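Long-range contacts in aspartokinase (Synechocystis, PDB 3L76), which probably catalyses ATP-dependent phosphorylation of the beta-carboxyl group of L-aspartate and binds the pathway products lysine and threonine in its ACT domains: residues I93-A98 with K129-A134; A195-D200 with T240-P245; C199-E204 with V533-I538. One frame throughout, in Å; residues are numbered along the deposited sequence.

Along the chain interaction 1 closes before the other two open, and interactions 2 and 3 start from the same stretch, both using Cys199 and Asp200 at the start of helix 199-204. Interactions 1 and 2 are parallel strand pairings in one mixed sheet of the amino acid kinase fold, their centres 28 Å apart. Interaction 3 has its centre only 9 Å from that of interaction 2 and 35 Å from that of interaction 1; it joins the helix to the 530-588 ACT domain. Interactions 2 and 3 touch through a probable hydrogen bond between Thr198 OG1 and Ser535 OG, so one strand-helix unit ties the kinase sheet to a loop that binds lysine.

Interaction 1: residues I93-A98 with K129-A134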
ATOM      1  N   ILE A  93      12.455  11.800   7.680  1.00 64.88           N
ATOM      2  CA  ILE A  93      12.002  11.676   6.298  1.00 58.97           C
ATOM      3  C   ILE A  93      11.816  10.217   5.910  1.00 75.28           C
ATOM      4  O   ILE A  93      12.644   9.370   6.238  1.00 81.69           O
ATOM      5  CB  ILE A  93      12.989  12.327   5.308  1.00 65.03           C
ATOM      6  CG1 ILE A  93      12.396  12.354   3.895  1.00 47.43           C
ATOM      7  CG2 ILE A  93      14.358  11.610   5.340  1.00 70.78           C
ATOM      8  CD1 ILE A  93      13.342  12.945   2.847  1.00 61.78           C
ATOM      9  N   SER A  94      10.733   9.929   5.200  1.00 69.91           N
ATOM     10  CA  SER A  94      10.449   8.567   4.769  1.00 63.33           C
ATOM     11  C   SER A  94      10.916   8.304   3.348  1.00 77.23           C
ATOM     12  O   SER A  94      10.457   8.954   2.415  1.00 69.56           O
ATOM     13  CB  SER A  94       8.958   8.268   4.878  1.00 55.69           C
ATOM     14  OG  SER A  94       8.494   8.535   6.187  1.00 92.34           O
ATOM     15  N   LEU A  95      11.829   7.347   3.195  1.00 78.30           N
ATOM     16  CA  LEU A  95      12.271   6.897   1.878  1.00 63.78           C
ATOM     17  C   LEU A  95      11.665   5.528   1.526  1.00 66.92           C
ATOM     18  O   LEU A  95      11.375   4.715   2.407  1.00 52.99           O
ATOM     19  CB  LEU A  95      13.796   6.848   1.797  1.00 50.55           C
ATOM     20  CG  LEU A  95      14.519   8.188   1.802  1.00 65.47           C
ATOM     21  CD1 LEU A  95      15.996   7.978   1.500  1.00 59.50           C
ATOM     22  CD2 LEU A  95      13.880   9.133   0.788  1.00 53.93           C
ATOM     23  N   THR A  96      11.488   5.285   0.230  1.00 66.09           N
ATOM     24  CA  THR A  96      10.755   4.122  -0.258  1.00 79.92           C
ATOM     25  C   THR A  96      11.347   3.636  -1.581  1.00 76.84           C
ATOM     26  O   THR A  96      11.999   4.402  -2.298  1.00 51.52           O
ATOM     27  CB  THR A  96       9.259   4.471  -0.469  1.00 62.22           C
ATOM     28  OG1 THR A  96       8.433   3.636   0.348  1.00 54.43           O
ATOM     29  CG2 THR A  96       8.862   4.312  -1.929  1.00 60.77           C
ATOM     30  N   GLY A  97      11.129   2.358  -1.888  1.00 61.83           N
ATOM     31  CA  GLY A  97      11.494   1.792  -3.179  1.00 42.72           C
ATOM     32  C   GLY A  97      12.841   2.220  -3.731  1.00 56.25           C
ATOM     33  O   GLY A  97      13.854   2.140  -3.046  1.00 54.33           O
ATOM     34  N   ALA A  98      12.851   2.685  -4.976  1.00 63.22           N
ATOM     35  CA  ALA A  98      14.101   2.965  -5.691  1.00 64.57           C
ATOM     36  C   ALA A  98      14.995   4.023  -5.040  1.00 67.09           C
ATOM     37  O   ALA A  98      16.144   4.207  -5.445  1.00 78.04           O
ATOM     38  CB  ALA A  98      13.812   3.335  -7.141  1.00 67.85           C
ATOM     39  N   LYS A 129      18.467  14.972   9.088  1.00 76.78           N
ATOM     40  CA  LYS A 129      17.291  14.115   9.212  1.00 76.73           C
ATOM     41  C   LYS A 129      17.588  12.668   9.629  1.00 79.71           C
ATOM     42  O   LYS A 129      18.612  12.092   9.251  1.00 60.94           O
ATOM     43  CB  LYS A 129      16.525  14.120   7.886  1.00 77.28           C
ATOM     44  CG  LYS A 129      16.017  15.494   7.470  1.00103.30           C
ATOM     45  CD  LYS A 129      15.944  15.630   5.954  1.00104.37           C
ATOM     46  CE  LYS A 129      15.139  16.850   5.543  1.00 76.10           C
ATOM     47  NZ  LYS A 129      13.682  16.609   5.718  1.00 76.48           N
ATOM     48  N   VAL A 130      16.696  12.074  10.417  1.00 67.57           N
ATOM     49  CA  VAL A 130      16.740  10.631  10.549  1.00 67.18           C
ATOM     50  C   VAL A 130      15.993  10.059   9.366  1.00 80.43           C
ATOM     51  O   VAL A 130      14.846  10.426   9.111  1.00 84.00           O
ATOM     52  CB  VAL A 130      16.210  10.052  11.903  1.00 69.27           C
ATOM     53  CG1 VAL A 130      16.117  11.073  13.013  1.00 70.38           C
ATOM     54  CG2 VAL A 130      15.017   9.108  11.746  1.00 69.72           C
ATOM     55  N   VAL A 131      16.658   9.202   8.602  1.00 77.94           N
ATOM     56  CA  VAL A 131      15.970   8.610   7.476  1.00 63.49           C
ATOM     57  C   VAL A 131      15.321   7.288   7.829  1.00 68.06           C
ATOM     58  O   VAL A 131      15.954   6.354   8.308  1.00 81.53           O
ATOM     59  CB  VAL A 131      16.766   8.623   6.132  1.00 47.57           C
ATOM     60  CG1 VAL A 131      18.138   9.287   6.232  1.00 48.24           C
ATOM     61  CG2 VAL A 131      16.678   7.327   5.363  1.00 54.14           C
ATOM     62  N   VAL A 132      14.015   7.264   7.631  1.00 64.17           N
ATOM     63  CA  VAL A 132      13.196   6.130   7.970  1.00 56.75           C
ATOM     64  C   VAL A 132      12.814   5.489   6.657  1.00 70.70           C
ATOM     65  O   VAL A 132      12.249   6.152   5.785  1.00 54.28           O
ATOM     66  CB  VAL A 132      11.949   6.593   8.694  1.00 52.85           C
ATOM     67  CG1 VAL A 132      11.008   5.427   8.956  1.00 44.69           C
ATOM     68  CG2 VAL A 132      12.343   7.317   9.981  1.00 47.66           C
ATOM     69  N   VAL A 133      13.143   4.206   6.500  1.00 66.50           N
ATOM     70  CA  VAL A 133      12.995   3.583   5.192  1.00 59.60           C
ATOM     71  C   VAL A 133      12.084   2.383   5.151  1.00 69.49           C
ATOM     72  O   VAL A 133      11.850   1.715   6.155  1.00 78.51           O
ATOM     73  CB  VAL A 133      14.344   3.221   4.457  1.00 65.72           C
ATOM     74  CG1 VAL A 133      15.492   4.173   4.736  1.00 61.34           C
ATOM     75  CG2 VAL A 133      14.683   1.751   4.501  1.00 48.30           C
ATOM     76  N   ALA A 134      11.573   2.130   3.955  1.00 88.79           N
ATOM     77  CA  ALA A 134      10.706   0.997   3.701  1.00104.56           C
ATOM     78  C   ALA A 134      10.584   0.760   2.201  1.00101.64           C
ATOM     79  O   ALA A 134      10.256   1.671   1.427  1.00 77.03           O
ATOM     80  CB  ALA A 134       9.342   1.223   4.319  1.00118.24           C
TER
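Ile93, Ser94 and Leu95 pair with Val131, Val132 and Val133 in a parallel ladder whose short strand axes approach to 4.7 Å at an angle of 33°. Its backbone bonds alternate as parallel strands require. Val132 is gripped on both of its polar atoms: its N donates to Ile93 O at 2.9 Å, and its O accepts from Leu95 N. The first of these is nearly straight, with 170° at the hydrogen. Ala134 N then reaches Leu95 O at 3.0 Å, while the bond from Ile93 N to Val130 O at the start of the ladder is weak.

One side-chain hydrogen bond lies beyond the ladder. Thr96 OG1 donates to Ala134 O at 2.9 Å, coming in tilted from the carbonyl plane, and Gly97 N is a weak second donor to the same oxygen.

Apolar contacts lie on the face that carries Ile93, Leu95, Val131 and Val133. With CG1 of Ile93 anti to its own N (chi1 -172°), it is the CG2 branch that faces the partner strand, 3.9 Å from Val131 CB; the two side chains run side by side. Leu95 comes at Val131 from a slant, its CD1 4.0 Å from Val131 CG2, and its CB approaches Val133 CG1 at 4.3 Å.

Helix 121-125 packs over this face through Leu125 and Glu122, and helix 63-87 lies over the other, Ile78 touching Val132 and Ala134. There Ser94 OG is bonded to Ile78 O, to Ser82 OG and to Glu65 of the second subunit. Strand 35-40 continues the sheet beyond Val131 and Val133, both of which bond to Val38.

Interaction 2: residues A195-D200 with T240-P245; sequences AEITCD and TKVVAP
A parallel beta ladder that runs straight into a helix N-terminus joins Glu196, Ile197 and Thr198 to Lys241, Val242 and Val243, the strand axes approaching to 4.6 Å at 27°. Four backbone bonds define it. Lys241 N donates to Ala195 O at 2.8 Å, and Ile197 N to Lys241 O. Ile197 O in turn accepts from Val243 N at 2.8 Å, the donor lying in the carbonyl plane. The fourth, Cys199 N to Val243 O at 3.0 Å, is made by the first residue of helix 199-204, so the last bond of the ladder is supplied by the helix itself.

Thr198 is where strand becomes helix. It occupies the N-cap position: OG1, set between its own N and carbonyl carbon (chi1 74°), accepts from Glu201 N and is also bonded to Ser535 OG. In the amino acid kinase fold the sheet continues on the other edge of strand 240-243, where the antiparallel strand 228-232 pairs with it, Thr240 bonded to Val230 and Val242 to Leu228.

Side chains divide between the two faces. On the face that carries Ile197 and Val242, these two run alongside each other in the same direction, their CG2 methyls 3.8 Å apart. Cys199 SG rests against Val242 CG1 at 3.9 Å and is equally close to Ala244 CB; helix 215-224 covers this side through Val218. On the more exposed face the extended Glu196 chain crosses Val243 at a slant, with Glu196 CD 3.8 Å from Val243 CG2. The Glu196 side chain runs alongside that of Lys241, but Glu196 OE2 and Lys241 NZ stay 4.9 Å apart, too far for direct contact, though the opposite charges may attract weakly.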
ATOM      1  N   ALA A 195      24.822 -11.765  27.544  1.00 58.78           N
ATOM      2  CA  ALA A 195      25.373 -10.452  27.222  1.00 69.55           C
ATOM      3  C   ALA A 195      25.894 -10.468  25.786  1.00 63.73           C
ATOM      4  O   ALA A 195      25.598  -9.576  24.990  1.00 56.46           O
ATOM      5  CB  ALA A 195      26.484 -10.082  28.190  1.00 43.23           C
ATOM      6  N   GLU A 196      26.658 -11.510  25.472  1.00 65.05           N
ATOM      7  CA  GLU A 196      27.299 -11.662  24.176  1.00 60.12           C
ATOM      8  C   GLU A 196      27.019 -13.027  23.595  1.00 61.98           C
ATOM      9  O   GLU A 196      26.915 -14.008  24.320  1.00 56.80           O
ATOM     10  CB  GLU A 196      28.818 -11.511  24.302  1.00 52.37           C
ATOM     11  CG  GLU A 196      29.319 -10.081  24.223  1.00 81.54           C
ATOM     12  CD  GLU A 196      30.812 -10.009  23.974  1.00109.47           C
ATOM     13  OE1 GLU A 196      31.437 -11.082  23.829  1.00 98.62           O
ATOM     14  OE2 GLU A 196      31.354  -8.881  23.918  1.00128.02           O
ATOM     15  N   ILE A 197      26.909 -13.086  22.276  1.00 61.10           N
ATOM     16  CA  ILE A 197      26.857 -14.356  21.571  1.00 43.07           C
ATOM     17  C   ILE A 197      27.489 -14.149  20.201  1.00 43.42           C
ATOM     18  O   ILE A 197      27.367 -13.066  19.625  1.00 57.27           O
ATOM     19  CB  ILE A 197      25.418 -14.887  21.425  1.00 28.64           C
ATOM     20  CG1 ILE A 197      25.442 -16.315  20.857  1.00 42.27           C
ATOM     21  CG2 ILE A 197      24.586 -13.971  20.530  1.00 26.34           C
ATOM     22  CD1 ILE A 197      24.075 -16.957  20.676  1.00 41.64           C
ATOM     23  N   THR A 198      28.187 -15.161  19.684  1.00 33.18           N
ATOM     24  CA  THR A 198      28.781 -15.028  18.355  1.00 51.10           C
ATOM     25  C   THR A 198      27.752 -15.289  17.260  1.00 46.71           C
ATOM     26  O   THR A 198      26.774 -16.001  17.468  1.00 51.61           O
ATOM     27  CB  THR A 198      30.018 -15.949  18.130  1.00 44.13           C
ATOM     28  OG1 THR A 198      29.603 -17.307  17.952  1.00 40.82           O
ATOM     29  CG2 THR A 198      30.999 -15.855  19.276  1.00 26.15           C
ATOM     30  N   CYS A 199      27.966 -14.686  16.097  1.00 34.38           N
ATOM     31  CA  CYS A 199      27.123 -14.952  14.950  1.00 34.25           C
ATOM     32  C   CYS A 199      26.988 -16.455  14.769  1.00 41.63           C
ATOM     33  O   CYS A 199      25.877 -16.984  14.674  1.00 51.14           O
ATOM     34  CB  CYS A 199      27.714 -14.320  13.685  1.00 40.49           C
ATOM     35  SG  CYS A 199      27.670 -12.501  13.687  1.00 41.50           S
ATOM     36  N   ASP A 200      28.124 -17.143  14.732  1.00 42.50           N
ATOM     37  CA  ASP A 200      28.114 -18.570  14.471  1.00 42.24           C
ATOM     38  C   ASP A 200      27.314 -19.322  15.532  1.00 54.80           C
ATOM     39  O   ASP A 200      26.543 -20.228  15.206  1.00 24.76           O
ATOM     40  CB  ASP A 200      29.535 -19.107  14.330  1.00 30.15           C
ATOM     41  CG  ASP A 200      30.134 -18.796  12.977  1.00 44.91           C
ATOM     42  OD1 ASP A 200      29.363 -18.686  12.007  1.00 46.26           O
ATOM     43  OD2 ASP A 200      31.366 -18.672  12.870  1.00 50.69           O
ATOM     44  N   THR A 240      21.352  -8.044  24.122  1.00 56.33           N
ATOM     45  CA  THR A 240      22.328  -9.060  23.750  1.00 47.92           C
ATOM     46  C   THR A 240      23.114  -8.678  22.494  1.00 55.25           C
ATOM     47  O   THR A 240      22.551  -8.465  21.420  1.00 69.30           O
ATOM     48  CB  THR A 240      21.658 -10.434  23.532  1.00 55.33           C
ATOM     49  OG1 THR A 240      20.967 -10.833  24.725  1.00 64.23           O
ATOM     50  CG2 THR A 240      22.699 -11.476  23.174  1.00 42.05           C
ATOM     51  N   LYS A 241      24.428  -8.598  22.647  1.00 42.66           N
ATOM     52  CA  LYS A 241      25.326  -8.227  21.569  1.00 52.09           C
ATOM     53  C   LYS A 241      25.690  -9.443  20.713  1.00 60.57           C
ATOM     54  O   LYS A 241      26.198 -10.441  21.213  1.00 70.93           O
ATOM     55  CB  LYS A 241      26.583  -7.590  22.161  1.00 61.16           C
ATOM     56  CG  LYS A 241      27.562  -7.040  21.150  1.00 84.61           C
ATOM     57  CD  LYS A 241      28.730  -6.361  21.853  1.00 89.06           C
ATOM     58  CE  LYS A 241      28.232  -5.464  22.970  1.00 84.19           C
ATOM     59  NZ  LYS A 241      29.267  -4.479  23.379  1.00 89.11           N
ATOM     60  N   VAL A 242      25.413  -9.360  19.421  1.00 60.51           N
ATOM     61  CA  VAL A 242      25.768 -10.430  18.508  1.00 44.74           C
ATOM     62  C   VAL A 242      27.072 -10.086  17.785  1.00 50.10           C
ATOM     63  O   VAL A 242      27.129  -9.201  16.941  1.00 50.84           O
ATOM     64  CB  VAL A 242      24.637 -10.737  17.509  1.00 45.72           C
ATOM     65  CG1 VAL A 242      25.081 -11.803  16.521  1.00 57.73           C
ATOM     66  CG2 VAL A 242      23.398 -11.190  18.249  1.00 31.36           C
ATOM     67  N   VAL A 243      28.117 -10.824  18.126  1.00 50.16           N
ATOM     68  CA  VAL A 243      29.490 -10.432  17.847  1.00 50.26           C
ATOM     69  C   VAL A 243      30.067 -11.129  16.611  1.00 58.38           C
ATOM     70  O   VAL A 243      29.841 -12.317  16.388  1.00 53.74           O
ATOM     71  CB  VAL A 243      30.360 -10.724  19.092  1.00 52.16           C
ATOM     72  CG1 VAL A 243      31.831 -10.498  18.814  1.00 56.03           C
ATOM     73  CG2 VAL A 243      29.883  -9.893  20.255  1.00 40.40           C
ATOM     74  N   ALA A 244      30.819 -10.383  15.815  1.00 70.19           N
ATOM     75  CA  ALA A 244      31.327 -10.888  14.546  1.00 78.37           C
ATOM     76  C   ALA A 244      32.854 -10.793  14.488  1.00 36.87           C
ATOM     77  O   ALA A 244      33.462 -10.106  15.295  1.00 51.75           O
ATOM     78  CB  ALA A 244      30.684 -10.096  13.391  1.00100.95           C
ATOM     79  N   PRO A 245      33.482 -11.459  13.512  1.00 79.26           N
ATOM     80  CA  PRO A 245      34.912 -11.203  13.332  1.00 81.05           C
ATOM     81  C   PRO A 245      35.080  -9.808  12.748  1.00 80.15           C
ATOM     82  O   PRO A 245      34.247  -9.390  11.950  1.00 79.75           O
ATOM     83  CB  PRO A 245      35.329 -12.233  12.278  1.00 90.15           C
ATOM     84  CG  PRO A 245      34.123 -13.099  12.033  1.00 95.03           C
ATOM     85  CD  PRO A 245      32.936 -12.306  12.440  1.00 93.26           C
TER

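Interaction 3: residues C199-E204 with V533-I538; sequences CDEMLE and VGSGMI. With LYS (lysine), chain E.
Glu201 on helix 199-204 and Gly534 on the loop are the residues whose CA atoms lie nearest across the contact, 6.0 Å apart, just ahead of the 3-10 segment 535-537. The Glu201 chain, extended beyond CG (chi2 173°), spans this gap and presents OE1 to Ser535 N at 3.0 Å. That bond is close to straight, 163° at the hydrogen, and uses the anti lone pair, on the side away from OE2. OE2 meanwhile forms a salt bridge with Arg436, so the two oxygens hold the carboxylate between two partners, while Ser535 OG is bonded to Thr198 OG1.

Replacing Glu201 by alanine removes the carboxylate, which is likely to leave the Ser535 amide and the Arg436 guanidinium without their shared partner and the loop less firmly tied to the helix.

This is the interface between the kinase domain and an ACT domain. Val533 sets both methyls against Glu204 CB, CG1 at 3.6 Å and CG2 at 3.7 Å. Beyond CB the Glu204 chain bends (chi2 -69°) and carries its carboxylate off to Ser392, Glu393 and Ser564, residues belonging to two lysine pockets. Farther along the loop Met537 O accepts from the alpha-amino N of the bound lysine at 3.0 Å, and Met537 SD lies 3.7 Å from the ligand's CE.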
ATOM      1  N   CYS A 199      27.966 -14.686  16.097  1.00 34.38           N
ATOM      2  CA  CYS A 199      27.123 -14.952  14.950  1.00 34.25           C
ATOM      3  C   CYS A 199      26.988 -16.455  14.769  1.00 41.63           C
ATOM      4  O   CYS A 199      25.877 -16.984  14.674  1.00 51.14           O
ATOM      5  CB  CYS A 199      27.714 -14.320  13.685  1.00 40.49           C
ATOM      6  SG  CYS A 199      27.670 -12.501  13.687  1.00 41.50           S
ATOM      7  N   ASP A 200      28.124 -17.143  14.732  1.00 42.50           N
ATOM      8  CA  ASP A 200      28.114 -18.570  14.471  1.00 42.24           C
ATOM      9  C   ASP A 200      27.314 -19.322  15.532  1.00 54.80           C
ATOM     10  O   ASP A 200      26.543 -20.228  15.206  1.00 24.76           O
ATOM     11  CB  ASP A 200      29.535 -19.107  14.330  1.00 30.15           C
ATOM     12  CG  ASP A 200      30.134 -18.796  12.977  1.00 44.91           C
ATOM     13  OD1 ASP A 200      29.363 -18.686  12.007  1.00 46.26           O
ATOM     14  OD2 ASP A 200      31.366 -18.672  12.870  1.00 50.69           O
ATOM     15  N   GLU A 201      27.478 -18.918  16.788  1.00 33.91           N
ATOM     16  CA  GLU A 201      26.729 -19.510  17.879  1.00 45.18           C
ATOM     17  C   GLU A 201      25.262 -19.222  17.684  1.00 38.69           C
ATOM     18  O   GLU A 201      24.429 -20.091  17.882  1.00 50.69           O
ATOM     19  CB  GLU A 201      27.195 -18.966  19.233  1.00 40.03           C
ATOM     20  CG  GLU A 201      28.601 -19.384  19.620  1.00 42.44           C
ATOM     21  CD  GLU A 201      29.094 -18.697  20.871  1.00 59.37           C
ATOM     22  OE1 GLU A 201      30.065 -19.194  21.471  1.00 55.55           O
ATOM     23  OE2 GLU A 201      28.515 -17.661  21.251  1.00 62.67           O
ATOM     24  N   MET A 202      24.955 -17.991  17.291  1.00 59.22           N
ATOM     25  CA  MET A 202      23.574 -17.561  17.129  1.00 38.96           C
ATOM     26  C   MET A 202      22.921 -18.375  16.031  1.00 50.92           C
ATOM     27  O   MET A 202      21.749 -18.736  16.118  1.00 34.70           O
ATOM     28  CB  MET A 202      23.514 -16.072  16.801  1.00 50.63           C
ATOM     29  CG  MET A 202      22.099 -15.479  16.758  1.00 37.65           C
ATOM     30  SD  MET A 202      21.244 -15.544  18.338  1.00 48.44           S
ATOM     31  CE  MET A 202      19.946 -16.732  17.993  1.00 57.42           C
ATOM     32  N   LEU A 203      23.696 -18.666  14.995  1.00 49.82           N
ATOM     33  CA  LEU A 203      23.214 -19.490  13.899  1.00 33.29           C
ATOM     34  C   LEU A 203      22.956 -20.932  14.352  1.00 46.43           C
ATOM     35  O   LEU A 203      21.912 -21.500  14.054  1.00 36.91           O
ATOM     36  CB  LEU A 203      24.195 -19.450  12.720  1.00 41.14           C
ATOM     37  CG  LEU A 203      24.296 -18.105  11.976  1.00 43.39           C
ATOM     38  CD1 LEU A 203      25.428 -18.089  10.962  1.00 23.68           C
ATOM     39  CD2 LEU A 203      22.992 -17.769  11.276  1.00 30.27           C
ATOM     40  N   GLU A 204      23.890 -21.520  15.087  1.00 50.38           N
ATOM     41  CA  GLU A 204      23.693 -22.894  15.544  1.00 56.87           C
ATOM     42  C   GLU A 204      22.577 -22.974  16.583  1.00 61.16           C
ATOM     43  O   GLU A 204      21.970 -24.024  16.759  1.00 49.95           O
ATOM     44  CB  GLU A 204      24.988 -23.516  16.080  1.00 42.85           C
ATOM     45  CG  GLU A 204      26.018 -23.862  15.007  1.00 30.71           C
ATOM     46  CD  GLU A 204      25.594 -25.028  14.110  1.00 43.77           C
ATOM     47  OE1 GLU A 204      24.420 -25.441  14.148  1.00 38.44           O
ATOM     48  OE2 GLU A 204      26.436 -25.525  13.336  1.00 30.78           O
ATOM     49  N   VAL A 533      25.583 -25.730  22.242  1.00 41.45           N
ATOM     50  CA  VAL A 533      26.291 -24.949  21.237  1.00 24.77           C
ATOM     51  C   VAL A 533      27.283 -24.030  21.921  1.00 47.29           C
ATOM     52  O   VAL A 533      27.003 -23.489  22.984  1.00 43.84           O
ATOM     53  CB  VAL A 533      25.335 -24.125  20.363  1.00 38.65           C
ATOM     54  CG1 VAL A 533      26.117 -23.118  19.522  1.00 34.14           C
ATOM     55  CG2 VAL A 533      24.492 -25.036  19.471  1.00 41.47           C
ATOM     56  N   GLY A 534      28.453 -23.878  21.317  1.00 44.77           N
ATOM     57  CA  GLY A 534      29.501 -23.068  21.896  1.00 29.26           C
ATOM     58  C   GLY A 534      30.709 -23.032  20.991  1.00 46.52           C
ATOM     59  O   GLY A 534      31.240 -24.074  20.612  1.00 46.78           O
ATOM     60  N   SER A 535      31.130 -21.821  20.644  1.00 32.33           N
ATOM     61  CA  SER A 535      32.325 -21.598  19.840  1.00 48.72           C
ATOM     62  C   SER A 535      33.590 -22.021  20.581  1.00 53.74           C
ATOM     63  O   SER A 535      34.612 -22.328  19.970  1.00 56.28           O
ATOM     64  CB  SER A 535      32.428 -20.116  19.457  1.00 35.63           C
ATOM     65  OG  SER A 535      31.415 -19.779  18.525  1.00 77.66           O
ATOM     66  N   GLY A 536      33.519 -22.029  21.905  1.00 32.37           N
ATOM     67  CA  GLY A 536      34.659 -22.395  22.711  1.00 54.80           C
ATOM     68  C   GLY A 536      35.008 -23.874  22.705  1.00 55.14           C
ATOM     69  O   GLY A 536      36.056 -24.253  23.215  1.00 72.86           O
ATOM     70  N   MET A 537      34.152 -24.715  22.136  1.00 44.32           N
ATOM     71  CA  MET A 537      34.397 -26.151  22.206  1.00 53.79           C
ATOM     72  C   MET A 537      35.441 -26.602  21.181  1.00 56.85           C
ATOM     73  O   MET A 537      35.935 -27.724  21.237  1.00 65.57           O
ATOM     74  CB  MET A 537      33.094 -26.958  22.114  1.00 33.21           C
ATOM     75  CG  MET A 537      32.516 -27.137  20.716  1.00 30.54           C
ATOM     76  SD  MET A 537      31.065 -28.221  20.703  1.00 47.95           S
ATOM     77  CE  MET A 537      30.025 -27.458  21.923  1.00 34.30           C
ATOM     78  N   ILE A 538      35.799 -25.704  20.272  1.00 44.72           N
ATOM     79  CA  ILE A 538      36.824 -25.977  19.275  1.00 44.06           C
ATOM     80  C   ILE A 538      38.228 -26.007  19.898  1.00 52.81           C
ATOM     81  O   ILE A 538      38.656 -25.058  20.562  1.00 41.20           O
ATOM     82  CB  ILE A 538      36.791 -24.923  18.161  1.00 42.77           C
ATOM     83  CG1 ILE A 538      35.445 -24.944  17.437  1.00 61.46           C
ATOM     84  CG2 ILE A 538      37.903 -25.152  17.173  1.00 38.01           C
ATOM     85  CD1 ILE A 538      35.319 -23.856  16.366  1.00 34.39           C
TER
HETATM   86  N   LYS E 603      36.155 -30.600  20.438  1.00 21.76           N
HETATM   87  CA  LYS E 603      35.254 -30.894  21.543  1.00 35.84           C
HETATM   88  C   LYS E 603      35.761 -32.115  22.323  1.00 51.63           C
HETATM   89  O   LYS E 603      36.761 -32.745  21.943  1.00 31.17           O
HETATM   90  CB  LYS E 603      33.817 -31.106  21.047  1.00 32.33           C
HETATM   91  CG  LYS E 603      33.651 -32.192  19.960  1.00 25.28           C
HETATM   92  CD  LYS E 603      32.175 -32.328  19.531  1.00 39.93           C
HETATM   93  CE  LYS E 603      31.743 -31.191  18.607  1.00 25.09           C
HETATM   94  NZ  LYS E 603      32.671 -31.082  17.426  1.00 35.58           N
HETATM   95  OXT LYS E 603      35.201 -32.482  23.359  1.00 29.33           O